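Local coordinates for protein NOVW (Streptomyces niveus, PDB 2C0Z) that epimerises C3 of a dTDP-linked 4-keto-6-deoxy sugar, acting together with NovU on the route to the sugar of the antibiotic novobiocin, at residues 100-105 with 193-198. Sequence-based numbering, arbitrary orientation.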
ATOM      1  N   GLY A 100     -20.258 -25.178   2.359  1.00 14.75           N
ATOM      2  CA  GLY A 100     -21.620 -24.864   1.988  1.00 14.11           C
ATOM      3  C   GLY A 100     -21.749 -23.893   0.846  1.00 14.34           C
ATOM      4  O   GLY A 100     -22.840 -23.753   0.245  1.00 15.52           O
ATOM      5  N   SER A 101     -20.655 -23.199   0.516  1.00 12.64           N
ATOM      6  CA  SER A 101     -20.691 -22.246  -0.570  1.00 12.09           C
ATOM      7  C   SER A 101     -20.838 -22.999  -1.893  1.00 11.86           C
ATOM      8  O   SER A 101     -20.221 -24.053  -2.082  1.00 11.89           O
ATOM      9  CB  SER A 101     -19.369 -21.478  -0.630  1.00 12.10           C
ATOM     10  OG  SER A 101     -19.323 -20.742  -1.842  1.00 11.33           O
ATOM     11  N   PRO A 102     -21.581 -22.439  -2.846  1.00 13.09           N
ATOM     12  CA  PRO A 102     -21.631 -23.051  -4.169  1.00 12.90           C
ATOM     13  C   PRO A 102     -20.258 -23.278  -4.788  1.00 12.31           C
ATOM     14  O   PRO A 102     -20.078 -24.193  -5.601  1.00 12.69           O
ATOM     15  CB  PRO A 102     -22.431 -22.047  -5.003  1.00 14.57           C
ATOM     16  CG  PRO A 102     -23.235 -21.288  -4.040  1.00 15.99           C
ATOM     17  CD  PRO A 102     -22.431 -21.235  -2.753  1.00 13.67           C
ATOM     18  N   THR A 103     -19.295 -22.423  -4.437  1.00 11.02           N
ATOM     19  CA  THR A 103     -17.967 -22.539  -5.010  1.00 10.45           C
ATOM     20  C   THR A 103     -16.947 -23.035  -3.981  1.00  9.93           C
ATOM     21  O   THR A 103     -15.754 -22.844  -4.163  1.00 11.13           O
ATOM     22  CB  THR A 103     -17.506 -21.176  -5.624  1.00 10.71           C
ATOM     23  OG1 THR A 103     -17.689 -20.091  -4.700  1.00 10.75           O
ATOM     24  CG2 THR A 103     -18.366 -20.843  -6.825  1.00 12.85           C
ATOM     25  N   TYR A 104     -17.395 -23.725  -2.935  1.00  9.95           N
ATOM     26  CA  TYR A 104     -16.485 -24.366  -2.007  1.00 10.27           C
ATOM     27  C   TYR A 104     -15.506 -25.263  -2.789  1.00 10.50           C
ATOM     28  O   TYR A 104     -15.884 -26.040  -3.661  1.00 10.83           O
ATOM     29  CB  TYR A 104     -17.239 -25.201  -0.944  1.00 10.12           C
ATOM     30  CG  TYR A 104     -16.285 -26.059  -0.130  1.00 11.36           C
ATOM     31  CD1 TYR A 104     -15.567 -25.521   0.897  1.00 11.98           C
ATOM     32  CD2 TYR A 104     -16.063 -27.400  -0.432  1.00 12.47           C
ATOM     33  CE1 TYR A 104     -14.660 -26.270   1.611  1.00 13.16           C
ATOM     34  CE2 TYR A 104     -15.158 -28.148   0.267  1.00 13.00           C
ATOM     35  CZ  TYR A 104     -14.467 -27.605   1.301  1.00 13.62           C
ATOM     36  OH  TYR A 104     -13.546 -28.373   2.005  1.00 15.05           O
ATOM     37  N   GLY A 105     -14.230 -25.139  -2.455  1.00 10.40           N
ATOM     38  CA  GLY A 105     -13.170 -25.929  -3.066  1.00 10.01           C
ATOM     39  C   GLY A 105     -12.787 -25.548  -4.479  1.00 10.17           C
ATOM     40  O   GLY A 105     -12.057 -26.300  -5.162  1.00 11.53           O
ATOM     41  N   PRO A 193     -14.045 -22.369   7.646  1.00 15.67           N
ATOM     42  CA  PRO A 193     -15.157 -21.455   7.778  1.00 16.97           C
ATOM     43  C   PRO A 193     -16.441 -22.052   7.179  1.00 17.20           C
ATOM     44  O   PRO A 193     -16.332 -22.834   6.260  1.00 15.63           O
ATOM     45  CB  PRO A 193     -14.708 -20.246   6.941  1.00 17.18           C
ATOM     46  CG  PRO A 193     -13.267 -20.390   6.762  1.00 17.62           C
ATOM     47  CD  PRO A 193     -13.001 -21.834   6.747  1.00 16.00           C
ATOM     48  N   THR A 194     -17.615 -21.657   7.675  1.00 18.10           N
ATOM     49  CA  THR A 194     -18.872 -22.052   7.064  1.00 18.87           C
ATOM     50  C   THR A 194     -19.455 -20.880   6.274  1.00 18.00           C
ATOM     51  O   THR A 194     -19.375 -19.728   6.679  1.00 17.50           O
ATOM     52  CB  THR A 194     -19.879 -22.618   8.089  1.00 20.44           C
ATOM     53  OG1 THR A 194     -20.520 -21.559   8.798  1.00 25.25           O
ATOM     54  CG2 THR A 194     -19.162 -23.459   9.131  1.00 21.07           C
ATOM     55  N   TYR A 195     -20.013 -21.179   5.116  1.00 17.53           N
ATOM     56  CA  TYR A 195     -20.583 -20.157   4.255  1.00 18.19           C
ATOM     57  C   TYR A 195     -21.685 -19.363   4.961  1.00 19.35           C
ATOM     58  O   TYR A 195     -21.702 -18.137   4.871  1.00 19.60           O
ATOM     59  CB  TYR A 195     -21.088 -20.841   2.994  1.00 18.37           C
ATOM     60  CG  TYR A 195     -21.762 -19.967   1.981  1.00 20.11           C
ATOM     61  CD1 TYR A 195     -21.085 -18.924   1.340  1.00 20.01           C
ATOM     62  CD2 TYR A 195     -23.076 -20.209   1.626  1.00 22.10           C
ATOM     63  CE1 TYR A 195     -21.707 -18.141   0.403  1.00 23.10           C
ATOM     64  CE2 TYR A 195     -23.700 -19.429   0.685  1.00 24.36           C
ATOM     65  CZ  TYR A 195     -23.029 -18.405   0.085  1.00 24.70           C
ATOM     66  OH  TYR A 195     -23.696 -17.648  -0.842  1.00 28.52           O
ATOM     67  N   ALA A 196     -22.555 -20.037   5.705  1.00 21.15           N
ATOM     68  CA  ALA A 196     -23.634 -19.322   6.416  1.00 22.79           C
ATOM     69  C   ALA A 196     -23.081 -18.253   7.365  1.00 24.06           C
ATOM     70  O   ALA A 196     -23.623 -17.143   7.450  1.00 25.32           O
ATOM     71  CB  ALA A 196     -24.495 -20.308   7.199  1.00 23.25           C
ATOM     72  N   THR A 197     -22.006 -18.605   8.070  1.00 24.19           N
ATOM     73  CA  THR A 197     -21.355 -17.723   9.030  1.00 25.28           C
ATOM     74  C   THR A 197     -20.714 -16.545   8.311  1.00 25.62           C
ATOM     75  O   THR A 197     -20.798 -15.412   8.755  1.00 26.10           O
ATOM     76  CB  THR A 197     -20.294 -18.509   9.833  1.00 25.53           C
ATOM     77  OG1 THR A 197     -20.919 -19.544  10.586  1.00 26.54           O
ATOM     78  CG2 THR A 197     -19.616 -17.661  10.901  1.00 26.71           C
ATOM     79  N   CYS A 198     -20.091 -16.802   7.168  1.00 26.19           N
ATOM     80  CA  CYS A 198     -19.433 -15.715   6.444  1.00 26.61           C
ATOM     81  C   CYS A 198     -20.473 -14.750   5.888  1.00 29.14           C
ATOM     82  O   CYS A 198     -20.243 -13.544   5.891  1.00 30.32           O
ATOM     83  CB  CYS A 198     -18.549 -16.251   5.320  1.00 26.06           C
ATOM     84  SG  CYS A 198     -17.215 -17.274   5.921  1.00 21.17           S
TER
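Tyr195 lays one face of its ring over the backbone of Ser101 and the start of the Pro102 ring, and nearly all of this contact is made by that one side chain. Packing is tightest at the root of the tyrosine, where CB comes to 3.4 Å from Ser101 N. With CG anti to the backbone N (chi1 178°), the ring extends from the first turn of helix 195-198 across the loop between strands 89-96 and 107-113. Ser101 CA stands 3.9 Å from the ring centroid in a CH-pi contact. Ser101 CB adds a touch at Tyr195 CD1, 3.7 Å away. A small residue suits this buried place, and its OG accepts from Thr103 N (3.1 Å) in an ST turn and is also hydrogen-bonded to Asp96 at the end of strand 89-96. Gly100 has phi at 100°, where a side chain would press on the preceding carbonyl O and point into Tyr195 CB.

Toward the phenol end the fit loosens. Exposed Pro102 crosses the ring at about a right angle, its CD 4.3 Å from the centroid; its fixed phi suits the second position of the type I turn Ser101-Tyr104. Beyond, Tyr195 OH bonds to Glu18. No hydrogen bond joins the two segments, so the face packing rests on dispersion and weak CH-pi attraction, while backbone hydrogen bonds from Pro193 and Tyr195 to neighbouring Val99 complete the attachment of this C-terminal helix to the cupin-fold loop.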